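Local coordinates for putative epimerase (Burkholderia cenocepacia, PDB 4LW8), which probably catalyses the NAD(P)-dependent epimerisation of a sugar in the pathway that makes the O-antigen of bacterial lipopolysaccharide, at residues R20-G25 / R78-D83; R37-G42 / A62-L67; A41-W46 / K236-A241; V69-A74 / V89-A94; T231-K236 / F247-E252. All coordinates share one frame; numbering follows the deposited sequence.

Contact 1 (R20-G25 / R78-D83); sequences RAFVTG and RAAAAD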
# COMPACT_ATOMS: atom_id res chain seq x y z
N ARG A 20 -3.76 -9.47 -30.32
CA ARG A 20 -3.81 -8.09 -29.85
C ARG A 20 -3.08 -7.86 -28.53
O ARG A 20 -3.07 -8.70 -27.63
CB ARG A 20 -5.26 -7.64 -29.73
CG ARG A 20 -5.99 -7.60 -31.07
CD ARG A 20 -7.48 -7.62 -30.84
NE ARG A 20 -8.28 -7.44 -32.04
CZ ARG A 20 -9.51 -6.95 -32.00
NH1 ARG A 20 -10.02 -6.60 -30.83
NH2 ARG A 20 -10.22 -6.79 -33.10
N ALA A 21 -2.46 -6.69 -28.44
CA ALA A 21 -1.91 -6.22 -27.17
C ALA A 21 -2.65 -4.97 -26.76
O ALA A 21 -3.13 -4.22 -27.62
CB ALA A 21 -0.43 -5.95 -27.28
N PHE A 22 -2.74 -4.74 -25.45
CA PHE A 22 -3.41 -3.59 -24.89
C PHE A 22 -2.46 -2.92 -23.89
O PHE A 22 -2.02 -3.54 -22.92
CB PHE A 22 -4.72 -4.02 -24.22
CG PHE A 22 -5.54 -2.89 -23.67
CD1 PHE A 22 -6.13 -1.96 -24.52
CD2 PHE A 22 -5.77 -2.78 -22.30
CE1 PHE A 22 -6.91 -0.94 -24.02
CE2 PHE A 22 -6.54 -1.75 -21.79
CZ PHE A 22 -7.12 -0.83 -22.65
N VAL A 23 -2.11 -1.67 -24.16
CA VAL A 23 -1.11 -0.96 -23.35
C VAL A 23 -1.70 0.30 -22.77
O VAL A 23 -2.09 1.19 -23.50
CB VAL A 23 0.13 -0.57 -24.18
CG1 VAL A 23 1.16 0.14 -23.31
CG2 VAL A 23 0.73 -1.83 -24.89
N THR A 24 -1.78 0.39 -21.44
CA THR A 24 -2.21 1.65 -20.86
C THR A 24 -1.07 2.67 -20.91
O THR A 24 0.10 2.30 -20.79
CB THR A 24 -2.69 1.48 -19.41
OG1 THR A 24 -1.60 1.04 -18.59
CG2 THR A 24 -3.86 0.48 -19.36
N GLY A 25 -1.40 3.95 -21.10
CA GLY A 25 -0.38 4.98 -21.22
C GLY A 25 0.48 4.74 -22.45
O GLY A 25 1.68 5.00 -22.44
N ARG A 78 -13.78 -1.03 -18.72
CA ARG A 78 -14.38 -2.33 -19.03
C ARG A 78 -14.72 -2.42 -20.53
O ARG A 78 -14.38 -3.40 -21.19
CB ARG A 78 -15.62 -2.56 -18.17
CG ARG A 78 -16.24 -3.95 -18.32
CD ARG A 78 -17.75 -3.95 -18.07
NE ARG A 78 -18.46 -3.06 -19.00
CZ ARG A 78 -18.73 -3.36 -20.27
NH1 ARG A 78 -18.39 -4.54 -20.77
NH2 ARG A 78 -19.36 -2.47 -21.04
N ALA A 79 -15.36 -1.38 -21.05
CA ALA A 79 -15.76 -1.33 -22.46
C ALA A 79 -14.55 -1.33 -23.41
O ALA A 79 -14.59 -1.98 -24.46
CB ALA A 79 -16.63 -0.12 -22.73
N ALA A 80 -13.50 -0.60 -23.04
CA ALA A 80 -12.27 -0.61 -23.84
C ALA A 80 -11.63 -2.01 -23.89
O ALA A 80 -11.20 -2.47 -24.95
CB ALA A 80 -11.26 0.40 -23.29
N ALA A 81 -11.57 -2.68 -22.75
CA ALA A 81 -10.97 -4.01 -22.68
C ALA A 81 -11.77 -5.02 -23.49
O ALA A 81 -11.20 -5.87 -24.18
CB ALA A 81 -10.88 -4.47 -21.24
N ALA A 82 -13.08 -4.94 -23.37
CA ALA A 82 -13.95 -5.90 -24.05
C ALA A 82 -13.87 -5.74 -25.58
O ALA A 82 -14.05 -6.69 -26.32
CB ALA A 82 -15.39 -5.76 -23.56
N ASP A 83 -13.60 -4.52 -26.02
CA ASP A 83 -13.42 -4.20 -27.44
C ASP A 83 -12.03 -4.66 -27.90
O ASP A 83 -11.89 -5.29 -28.94
CB ASP A 83 -13.59 -2.69 -27.65
CG ASP A 83 -13.68 -2.28 -29.14
OD1 ASP A 83 -14.03 -3.11 -30.00
OD2 ASP A 83 -13.39 -1.11 -29.43
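With chi1 of F22 at -176°, its CG stands trans to the backbone N and the ring is carried off strand 20-24 toward A80; R20 starts the other way, CG beside its own N (chi1 -65°), and then runs extended from CG to NE, long enough to bring its guanidinium to the end of the facing helix at D83. There NH1 of R20 meets D83 O at 3.0 Å. The oxygen lies at the edge of the guanidinium and in its plane, yet the angle at the hydrogen is a bent 125°, and the bond is weak. The same NH1 has its stronger partner in A84 O, so two successive carbonyls of the helix's last turn share one nitrogen. The carboxylate of D83 stays apart from this, with OD1 5.4 Å from R20 NH1, too far for a salt bridge, though the opposite charges may still attract each other weakly. Farther along the strand, CZ of F22 makes a light apolar touch with A80 CB at 4.4 Å, the methyl coming obliquely to the ring. This is helix-on-sheet packing in the Rossmann fold. W46 of strand 44-49 lies against both R20 and D83, L117 of helix 103-122 adds to the cover of F22, and helix 29-40 packs through L38 on A21 and V23.

Contact 2 (R37-G42 / A62-L67); sequences RLQAAG and AQCTLL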
# COMPACT_ATOMS: atom_id res chain seq x y z
N ARG A 37 8.25 -2.71 -29.77
CA ARG A 37 8.59 -4.08 -29.36
C ARG A 37 7.44 -5.06 -29.65
O ARG A 37 7.65 -6.10 -30.26
CB ARG A 37 8.93 -4.13 -27.87
CG ARG A 37 10.42 -4.04 -27.57
CD ARG A 37 11.02 -2.63 -27.81
NE ARG A 37 12.45 -2.63 -27.47
CZ ARG A 37 13.40 -3.01 -28.32
NH1 ARG A 37 13.09 -3.39 -29.55
NH2 ARG A 37 14.67 -3.01 -27.93
N LEU A 38 6.23 -4.70 -29.23
CA LEU A 38 5.06 -5.55 -29.44
C LEU A 38 4.71 -5.72 -30.92
O LEU A 38 4.38 -6.82 -31.35
CB LEU A 38 3.85 -4.98 -28.70
CG LEU A 38 3.92 -5.14 -27.17
CD1 LEU A 38 2.88 -4.25 -26.53
CD2 LEU A 38 3.70 -6.59 -26.77
N GLN A 39 4.76 -4.64 -31.68
CA GLN A 39 4.50 -4.70 -33.11
C GLN A 39 5.47 -5.63 -33.83
O GLN A 39 5.07 -6.41 -34.69
CB GLN A 39 4.56 -3.30 -33.73
CG GLN A 39 3.27 -2.51 -33.54
CD GLN A 39 3.42 -1.06 -33.91
OE1 GLN A 39 4.53 -0.57 -34.15
NE2 GLN A 39 2.30 -0.35 -33.99
N ALA A 40 6.75 -5.55 -33.47
CA ALA A 40 7.77 -6.42 -34.07
C ALA A 40 7.59 -7.87 -33.65
O ALA A 40 8.01 -8.78 -34.36
CB ALA A 40 9.17 -5.94 -33.70
N ALA A 41 6.98 -8.10 -32.49
CA ALA A 41 6.70 -9.46 -32.04
C ALA A 41 5.39 -9.96 -32.64
O ALA A 41 4.94 -11.07 -32.33
CB ALA A 41 6.63 -9.52 -30.53
N GLY A 42 4.76 -9.13 -33.47
CA GLY A 42 3.60 -9.52 -34.24
C GLY A 42 2.23 -9.16 -33.69
O GLY A 42 1.22 -9.64 -34.21
N ALA A 62 1.14 5.26 -35.66
CA ALA A 62 0.33 5.27 -36.87
C ALA A 62 -0.49 3.98 -37.00
O ALA A 62 -1.61 4.01 -37.49
CB ALA A 62 1.21 5.46 -38.10
N GLN A 63 0.05 2.86 -36.53
CA GLN A 63 -0.67 1.60 -36.62
C GLN A 63 -1.25 1.14 -35.27
O GLN A 63 -1.60 -0.02 -35.11
CB GLN A 63 0.24 0.52 -37.18
CG GLN A 63 0.64 0.77 -38.63
CD GLN A 63 1.54 -0.31 -39.18
OE1 GLN A 63 1.26 -0.89 -40.23
NE2 GLN A 63 2.65 -0.58 -38.48
N CYS A 64 -1.33 2.05 -34.31
CA CYS A 64 -1.92 1.72 -33.02
C CYS A 64 -3.37 2.15 -32.95
O CYS A 64 -3.74 3.18 -33.50
CB CYS A 64 -1.13 2.38 -31.89
SG CYS A 64 0.57 1.77 -31.78
N THR A 65 -4.19 1.35 -32.28
CA THR A 65 -5.58 1.71 -32.04
C THR A 65 -5.63 2.40 -30.66
O THR A 65 -5.34 1.77 -29.65
CB THR A 65 -6.51 0.49 -32.08
OG1 THR A 65 -6.44 -0.13 -33.37
CG2 THR A 65 -7.96 0.90 -31.81
N LEU A 66 -5.98 3.68 -30.64
CA LEU A 66 -5.93 4.50 -29.43
C LEU A 66 -7.32 4.74 -28.87
O LEU A 66 -8.15 5.37 -29.52
CB LEU A 66 -5.26 5.84 -29.72
CG LEU A 66 -3.86 5.75 -30.34
CD1 LEU A 66 -3.30 7.14 -30.58
CD2 LEU A 66 -2.96 4.97 -29.44
N LEU A 67 -7.57 4.28 -27.65
CA LEU A 67 -8.88 4.43 -27.03
C LEU A 67 -8.87 5.48 -25.90
O LEU A 67 -8.13 5.35 -24.93
CB LEU A 67 -9.36 3.07 -26.50
CG LEU A 67 -9.38 1.86 -27.45
CD1 LEU A 67 -9.91 0.61 -26.72
CD2 LEU A 67 -10.19 2.13 -28.70
O HOH W 1 -0.18 -2.06 -34.17
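Q39, in the last turn of helix 29-40, and Q63, in the loop ahead of strand 65-68, bring their CA atoms to 8.9 Å, so the gap has to be filled by side chains and water. Both segments belong to the first half of the Rossmann fold, and the helix ends at G42 in a Schellman motif, with positive phi (97°) and G42 N bonded back to Q39 O. From Q39 CB the side chain leaves with CG next to the backbone N (chi1 -81°) and is stretched out beyond CG, which sends its amide across to the loop. NE2 does all the touching. It lies 3.5 Å from C64 SG, a plain van der Waals approach, and 3.9 Å from Q63 CB. The two glutamine side chains pass at a slant, their amide planes turned 73° from one another, and it is the root of Q63 rather than its amide that Q39 meets. C64 sets its sulfur beside its own backbone N and also leans on L26, while the aliphatic part of Q39 rests on V45 of strand 44-49, which lies next to strand 65-68 in the sheet. This is a surface contact, and its polar link is made by one water: it accepts from Q39 NE2 at 3.0 Å and donates to Q63 O at 2.7 Å.

Contact 3 (A41-W46 / K236-A241); sequences AGYDVW and KLIEAA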
# COMPACT_ATOMS: atom_id res chain seq x y z
N ALA A 41 6.98 -8.10 -32.49
CA ALA A 41 6.70 -9.46 -32.04
C ALA A 41 5.39 -9.96 -32.64
O ALA A 41 4.94 -11.07 -32.33
CB ALA A 41 6.63 -9.52 -30.53
N GLY A 42 4.76 -9.13 -33.47
CA GLY A 42 3.60 -9.52 -34.24
C GLY A 42 2.23 -9.16 -33.69
O GLY A 42 1.22 -9.64 -34.21
N TYR A 43 2.16 -8.31 -32.66
CA TYR A 43 0.87 -7.91 -32.09
C TYR A 43 0.21 -6.75 -32.82
O TYR A 43 0.88 -5.88 -33.38
CB TYR A 43 1.02 -7.51 -30.62
CG TYR A 43 1.33 -8.63 -29.65
CD1 TYR A 43 0.30 -9.32 -29.00
CD2 TYR A 43 2.65 -8.99 -29.36
CE1 TYR A 43 0.59 -10.36 -28.10
CE2 TYR A 43 2.94 -10.01 -28.47
CZ TYR A 43 1.91 -10.70 -27.84
OH TYR A 43 2.20 -11.72 -26.97
N ASP A 44 -1.12 -6.74 -32.81
CA ASP A 44 -1.89 -5.54 -33.12
C ASP A 44 -1.99 -4.74 -31.83
O ASP A 44 -2.63 -5.18 -30.87
CB ASP A 44 -3.29 -5.90 -33.67
CG ASP A 44 -4.13 -4.68 -34.01
OD1 ASP A 44 -3.58 -3.57 -34.19
OD2 ASP A 44 -5.37 -4.83 -34.12
N VAL A 45 -1.34 -3.59 -31.78
CA VAL A 45 -1.23 -2.85 -30.53
C VAL A 45 -2.38 -1.86 -30.35
O VAL A 45 -2.58 -0.97 -31.19
CB VAL A 45 0.12 -2.09 -30.44
CG1 VAL A 45 0.21 -1.27 -29.16
CG2 VAL A 45 1.26 -3.08 -30.51
N TRP A 46 -3.15 -2.06 -29.28
CA TRP A 46 -4.19 -1.13 -28.82
C TRP A 46 -3.71 -0.47 -27.53
O TRP A 46 -2.83 -1.00 -26.87
CB TRP A 46 -5.52 -1.82 -28.54
CG TRP A 46 -6.18 -2.50 -29.69
CD1 TRP A 46 -5.59 -3.28 -30.64
CD2 TRP A 46 -7.58 -2.48 -30.00
NE1 TRP A 46 -6.52 -3.74 -31.53
CE2 TRP A 46 -7.76 -3.27 -31.16
CE3 TRP A 46 -8.69 -1.86 -29.42
CZ2 TRP A 46 -9.01 -3.46 -31.75
CZ3 TRP A 46 -9.93 -2.06 -30.01
CH2 TRP A 46 -10.08 -2.85 -31.16
N LYS A 236 9.87 -9.93 -23.17
CA LYS A 236 10.29 -11.27 -22.77
C LYS A 236 9.44 -11.78 -21.60
O LYS A 236 9.10 -12.96 -21.54
CB LYS A 236 11.78 -11.29 -22.39
CG LYS A 236 12.70 -11.31 -23.60
CD LYS A 236 12.60 -12.66 -24.32
CE LYS A 236 13.57 -12.79 -25.48
NZ LYS A 236 13.16 -11.93 -26.63
N LEU A 237 9.09 -10.88 -20.68
CA LEU A 237 8.20 -11.26 -19.58
C LEU A 237 6.80 -11.60 -20.08
O LEU A 237 6.14 -12.51 -19.56
CB LEU A 237 8.15 -10.15 -18.54
CG LEU A 237 9.46 -9.99 -17.76
CD1 LEU A 237 9.38 -8.77 -16.86
CD2 LEU A 237 9.76 -11.26 -16.95
N ILE A 238 6.32 -10.84 -21.05
CA ILE A 238 5.05 -11.15 -21.70
C ILE A 238 5.10 -12.57 -22.32
O ILE A 238 4.22 -13.40 -22.06
CB ILE A 238 4.72 -10.10 -22.80
CG1 ILE A 238 4.30 -8.77 -22.16
CG2 ILE A 238 3.67 -10.63 -23.76
CD1 ILE A 238 3.02 -8.83 -21.33
N GLU A 239 6.14 -12.86 -23.09
CA GLU A 239 6.23 -14.12 -23.82
C GLU A 239 6.33 -15.32 -22.86
O GLU A 239 5.74 -16.37 -23.10
CB GLU A 239 7.44 -14.12 -24.75
CG GLU A 239 7.34 -13.11 -25.87
CD GLU A 239 8.64 -12.94 -26.65
OE1 GLU A 239 9.73 -13.28 -26.12
OE2 GLU A 239 8.56 -12.44 -27.79
N ALA A 240 7.08 -15.15 -21.78
CA ALA A 240 7.26 -16.24 -20.81
C ALA A 240 6.08 -16.33 -19.85
O ALA A 240 5.80 -17.40 -19.31
CB ALA A 240 8.56 -16.04 -20.03
N ALA A 241 5.37 -15.21 -19.67
CA ALA A 241 4.22 -15.14 -18.76
C ALA A 241 4.39 -15.87 -17.40
O ALA A 241 3.56 -16.72 -17.05
CB ALA A 241 2.99 -15.69 -19.46
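Y43 reaches from the connection between helix 29-40 and strand 44-49 of the Rossmann fold to I238 in the last turns of helix 227-240. Its CB sits over the neighbouring strand, 4.0 Å from A21 CB. CG turns beside the backbone N (chi1 -70°), and the ring that follows lies against L38 of helix 29-40, where CD2 of Y43 is 3.7 Å from CD2 of L38. At the far end the hydroxyl meets a methyl: Y43 OH is 3.7 Å from I238 CG2, and Y43 CZ is 4.4 Å from that same carbon, which lies obliquely to the ring. On the helix side, CG2 of I238 is the branch trans to the backbone N, and the I238 side chain also packs on A130 and L132 of strand 130-134. At the solvent side of the contact, A41 CB and E239 OE2 only graze each other; the other carboxylate oxygen of E239 makes a long salt bridge with K236. Between A41 and Y43 the chain turns at G42, just past the end of helix 29-40. Beyond Y43 the strand carries a bond of its own: W46 NE1 donates to D44 OD2 at 3.0 Å and 155°, nearly in the indole plane but from above the carboxylate, while R16 holds the same oxygen in a salt bridge.

Contact 4 (V69-A74 / V89-A94); sequences VDLLDA and VVHLAA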
# COMPACT_ATOMS: atom_id res chain seq x y z
N VAL A 69 -9.55 6.69 -22.67
CA VAL A 69 -10.02 6.10 -21.42
C VAL A 69 -9.33 6.73 -20.21
O VAL A 69 -8.11 6.78 -20.12
CB VAL A 69 -9.77 4.56 -21.37
CG1 VAL A 69 -10.37 4.00 -20.13
CG2 VAL A 69 -10.36 3.86 -22.60
N ASP A 70 -10.13 7.22 -19.26
CA ASP A 70 -9.60 7.60 -17.96
C ASP A 70 -9.54 6.36 -17.05
O ASP A 70 -10.54 5.66 -16.91
CB ASP A 70 -10.45 8.72 -17.36
CG ASP A 70 -10.18 8.95 -15.87
OD1 ASP A 70 -9.04 8.75 -15.41
OD2 ASP A 70 -11.13 9.36 -15.16
N LEU A 71 -8.38 6.07 -16.47
CA LEU A 71 -8.22 4.89 -15.61
C LEU A 71 -9.22 4.83 -14.45
O LEU A 71 -9.64 3.75 -14.03
CB LEU A 71 -6.80 4.84 -15.04
CG LEU A 71 -5.65 4.42 -15.94
CD1 LEU A 71 -4.34 4.76 -15.23
CD2 LEU A 71 -5.71 2.94 -16.24
N LEU A 72 -9.62 6.00 -13.94
CA LEU A 72 -10.58 6.03 -12.84
C LEU A 72 -12.02 5.82 -13.32
O LEU A 72 -12.95 5.72 -12.53
CB LEU A 72 -10.44 7.34 -12.05
CG LEU A 72 -9.10 7.52 -11.32
CD1 LEU A 72 -9.12 8.77 -10.40
CD2 LEU A 72 -8.74 6.27 -10.50
N ASP A 73 -12.19 5.74 -14.63
CA ASP A 73 -13.50 5.48 -15.24
C ASP A 73 -13.66 3.97 -15.46
O ASP A 73 -13.30 3.44 -16.52
CB ASP A 73 -13.62 6.26 -16.56
CG ASP A 73 -15.01 6.20 -17.16
OD1 ASP A 73 -15.82 5.34 -16.75
OD2 ASP A 73 -15.27 7.06 -18.05
N ALA A 74 -14.17 3.28 -14.44
CA ALA A 74 -14.18 1.82 -14.42
C ALA A 74 -14.97 1.27 -15.60
O ALA A 74 -14.55 0.31 -16.25
CB ALA A 74 -14.74 1.29 -13.09
N VAL A 89 -1.22 -7.69 -22.05
CA VAL A 89 -1.49 -6.37 -21.49
C VAL A 89 -0.22 -5.81 -20.85
O VAL A 89 0.47 -6.53 -20.13
CB VAL A 89 -2.63 -6.42 -20.43
CG1 VAL A 89 -2.82 -5.06 -19.77
CG2 VAL A 89 -3.93 -6.91 -21.07
N VAL A 90 0.09 -4.55 -21.12
CA VAL A 90 1.18 -3.90 -20.41
C VAL A 90 0.63 -2.64 -19.77
O VAL A 90 0.13 -1.75 -20.45
CB VAL A 90 2.38 -3.55 -21.33
CG1 VAL A 90 3.54 -2.98 -20.48
CG2 VAL A 90 2.85 -4.78 -22.06
N HIS A 91 0.70 -2.59 -18.46
CA HIS A 91 0.14 -1.47 -17.71
C HIS A 91 1.23 -0.46 -17.37
O HIS A 91 2.01 -0.68 -16.46
CB HIS A 91 -0.53 -1.99 -16.45
CG HIS A 91 -1.11 -0.92 -15.58
ND1 HIS A 91 -1.81 0.15 -16.07
CD2 HIS A 91 -1.11 -0.79 -14.22
CE1 HIS A 91 -2.22 0.91 -15.05
NE2 HIS A 91 -1.81 0.35 -13.93
N LEU A 92 1.29 0.63 -18.14
CA LEU A 92 2.33 1.65 -17.97
C LEU A 92 1.78 2.94 -17.38
O LEU A 92 2.54 3.76 -16.87
CB LEU A 92 3.00 1.97 -19.31
CG LEU A 92 3.62 0.77 -20.03
CD1 LEU A 92 4.09 1.15 -21.44
CD2 LEU A 92 4.77 0.18 -19.21
N ALA A 93 0.47 3.15 -17.50
CA ALA A 93 -0.15 4.41 -17.09
C ALA A 93 -0.09 4.57 -15.58
O ALA A 93 -0.54 3.70 -14.83
CB ALA A 93 -1.60 4.48 -17.58
N ALA A 94 0.45 5.69 -15.12
CA ALA A 94 0.52 6.00 -13.70
C ALA A 94 0.57 7.51 -13.52
O ALA A 94 0.76 8.24 -14.48
CB ALA A 94 1.76 5.34 -13.04
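At the C-terminal ends of the parallel strands of the Rossmann sheet, L71, in the turn that follows strand 65-68, reaches over to H91, the last residue of strand 88-91, and A93 just beyond it. The leucine divides its two methyls between them. CD1 of L71 presses on A93 CB at 3.6 Å, and its next neighbour is A93 O; CD2 stops 4.2 Å from H91 CE1, oblique to the imidazole. That ring is gripped at both nitrogens, ND1 by the T24 hydroxyl and NE2 by the hydroxyl of T114 from helix 103-122, so its rotation is fixed and the carbon between them is presented to the leucine. T24 OG1 is bonded to A93 N as well, which ties both partners of L71 to the end of strand 20-24. H91 to A94 spell HLAA, a sequence familiar in the extended short-chain dehydrogenase/reductase family, and in such enzymes the dinucleotide cofactor lies across these strand ends; the same is likely here. The turn holding L71 is firmly built. It is a type I beta turn from D70 to D73, and D70 adds an Asx turn, its OD1 taking L72 N at 3.2 Å from above the carboxylate plane (164° at the hydrogen). D73 then serves as N-cap of helix 74-84, with OD1 accepting from A76 N, while L71 O receives the amide of N116.

Contact 5 (T231-K236 / F247-E252); sequences TAAYLK and FNVCSE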
# COMPACT_ATOMS: atom_id res chain seq x y z
N THR A 231 12.06 -2.20 -22.39
CA THR A 231 10.87 -2.70 -23.07
C THR A 231 11.14 -4.06 -23.73
O THR A 231 10.23 -4.88 -23.84
CB THR A 231 10.34 -1.66 -24.07
OG1 THR A 231 11.37 -1.27 -24.98
CG2 THR A 231 9.85 -0.41 -23.30
N ALA A 232 12.38 -4.32 -24.16
CA ALA A 232 12.73 -5.65 -24.66
C ALA A 232 12.55 -6.70 -23.55
O ALA A 232 12.06 -7.79 -23.81
CB ALA A 232 14.16 -5.68 -25.21
N ALA A 233 12.94 -6.35 -22.33
CA ALA A 233 12.73 -7.21 -21.17
C ALA A 233 11.24 -7.40 -20.86
O ALA A 233 10.80 -8.51 -20.55
CB ALA A 233 13.45 -6.62 -19.94
N TYR A 234 10.48 -6.32 -20.94
CA TYR A 234 9.03 -6.38 -20.75
C TYR A 234 8.40 -7.38 -21.73
O TYR A 234 7.57 -8.20 -21.35
CB TYR A 234 8.40 -4.99 -20.94
CG TYR A 234 8.58 -4.01 -19.77
CD1 TYR A 234 9.41 -4.31 -18.69
CD2 TYR A 234 7.88 -2.79 -19.75
CE1 TYR A 234 9.56 -3.42 -17.63
CE2 TYR A 234 8.03 -1.89 -18.69
CZ TYR A 234 8.88 -2.22 -17.63
OH TYR A 234 9.04 -1.34 -16.57
N LEU A 235 8.83 -7.33 -22.99
CA LEU A 235 8.31 -8.25 -23.99
C LEU A 235 8.64 -9.70 -23.63
O LEU A 235 7.80 -10.58 -23.76
CB LEU A 235 8.84 -7.91 -25.38
CG LEU A 235 8.46 -8.92 -26.47
CD1 LEU A 235 6.95 -8.98 -26.68
CD2 LEU A 235 9.18 -8.63 -27.79
N LYS A 236 9.87 -9.93 -23.17
CA LYS A 236 10.29 -11.27 -22.77
C LYS A 236 9.44 -11.78 -21.60
O LYS A 236 9.10 -12.96 -21.54
CB LYS A 236 11.78 -11.29 -22.39
CG LYS A 236 12.70 -11.31 -23.60
CD LYS A 236 12.60 -12.66 -24.32
CE LYS A 236 13.57 -12.79 -25.48
NZ LYS A 236 13.16 -11.93 -26.63
N PHE A 247 9.82 -9.08 -10.88
CA PHE A 247 11.17 -9.04 -11.45
C PHE A 247 11.78 -7.64 -11.46
O PHE A 247 11.17 -6.70 -11.97
CB PHE A 247 11.17 -9.56 -12.90
CG PHE A 247 10.75 -10.99 -13.05
CD1 PHE A 247 9.42 -11.32 -13.21
CD2 PHE A 247 11.69 -12.00 -13.06
CE1 PHE A 247 9.03 -12.65 -13.36
CE2 PHE A 247 11.32 -13.33 -13.20
CZ PHE A 247 9.99 -13.66 -13.35
N ASN A 248 12.97 -7.50 -10.89
CA ASN A 248 13.80 -6.33 -11.17
C ASN A 248 14.08 -6.25 -12.67
O ASN A 248 14.34 -7.27 -13.31
CB ASN A 248 15.13 -6.39 -10.41
CG ASN A 248 14.97 -6.19 -8.92
OD1 ASN A 248 13.95 -5.68 -8.44
ND2 ASN A 248 15.99 -6.60 -8.16
N VAL A 249 14.03 -5.05 -13.22
CA VAL A 249 14.54 -4.81 -14.58
C VAL A 249 15.57 -3.69 -14.46
O VAL A 249 15.24 -2.58 -14.06
CB VAL A 249 13.41 -4.46 -15.58
CG1 VAL A 249 13.97 -4.17 -16.98
CG2 VAL A 249 12.40 -5.61 -15.66
N CYS A 250 16.83 -4.02 -14.74
CA CYS A 250 17.95 -3.12 -14.44
C CYS A 250 19.20 -3.54 -15.21
O CYS A 250 19.24 -4.63 -15.77
CB CYS A 250 18.25 -3.12 -12.95
SG CYS A 250 18.53 -4.78 -12.30
N SER A 251 20.20 -2.66 -15.24
CA SER A 251 21.42 -2.89 -16.02
C SER A 251 22.46 -3.64 -15.20
O SER A 251 23.39 -4.19 -15.76
CB SER A 251 22.03 -1.55 -16.48
OG SER A 251 22.71 -0.91 -15.40
N GLU A 252 22.30 -3.61 -13.88
CA GLU A 252 23.27 -4.15 -12.92
C GLU A 252 24.56 -3.34 -12.91
O GLU A 252 25.55 -3.75 -12.31
CB GLU A 252 23.58 -5.63 -13.20
CG GLU A 252 22.39 -6.55 -13.08
CD GLU A 252 22.76 -8.01 -13.27
OE1 GLU A 252 23.58 -8.30 -14.17
OE2 GLU A 252 22.23 -8.87 -12.53
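CG1 and CG2 of V249 face A233 and Y234, neighbours on helix 227-240; one branch meets a methyl, the other a ring edge. With chi1 at 178°, CG1 of V249 stands trans to its backbone N and points at the methyl of A233, 3.9 Å from CG1 to A233 CB. The two backbones come close here, 7.2 Å between the CA atoms, with the small alanine facing the strand directly. The other branch of V249, CG2, goes to the tyrosine: it lies 4.1 Å from Y234 CE1, at the edge of the ring and near its plane, so it is the rim of the phenol and not its face that receives the methyl. Y234 and V249 pass each other at a slant. The CB of the tyrosine does not point at the strand; it is the ring beyond it that comes nearer. All three residues are buried, and the contact is wholly apolar. Its strand, 246-249, joins strand 180-189 through backbone bonds of V249 to R184 and F186. Y234 also rests on A183 and P185 of that strand, while M34 of helix 29-40 and L92, just past strand 88-91, close in on it from elsewhere in the Rossmann domain.

How the contacts relate
Contacts 1 to 4 gather round the first strands of one Rossmann sheet, in which strand 20-24 lies between 44-49 and 88-91. Contacts 1 and 4 are close, about 9 Å between centres, and cross along the chain; contacts 2 and 3, about 10 Å apart, share A41 and G42. Contact 2 closes before contact 4 opens. Contact 5 stands about 23 Å from contact 1, between centres, without touching it. Helix 227-240 is used by both contacts 3 and 5, which also cross and whose centres lie about 14 Å apart: its middle packs on strand 246-249 and its C-terminal end on the connection before strand 44-49. Late sequence is thereby packed onto the probable cofactor-binding half.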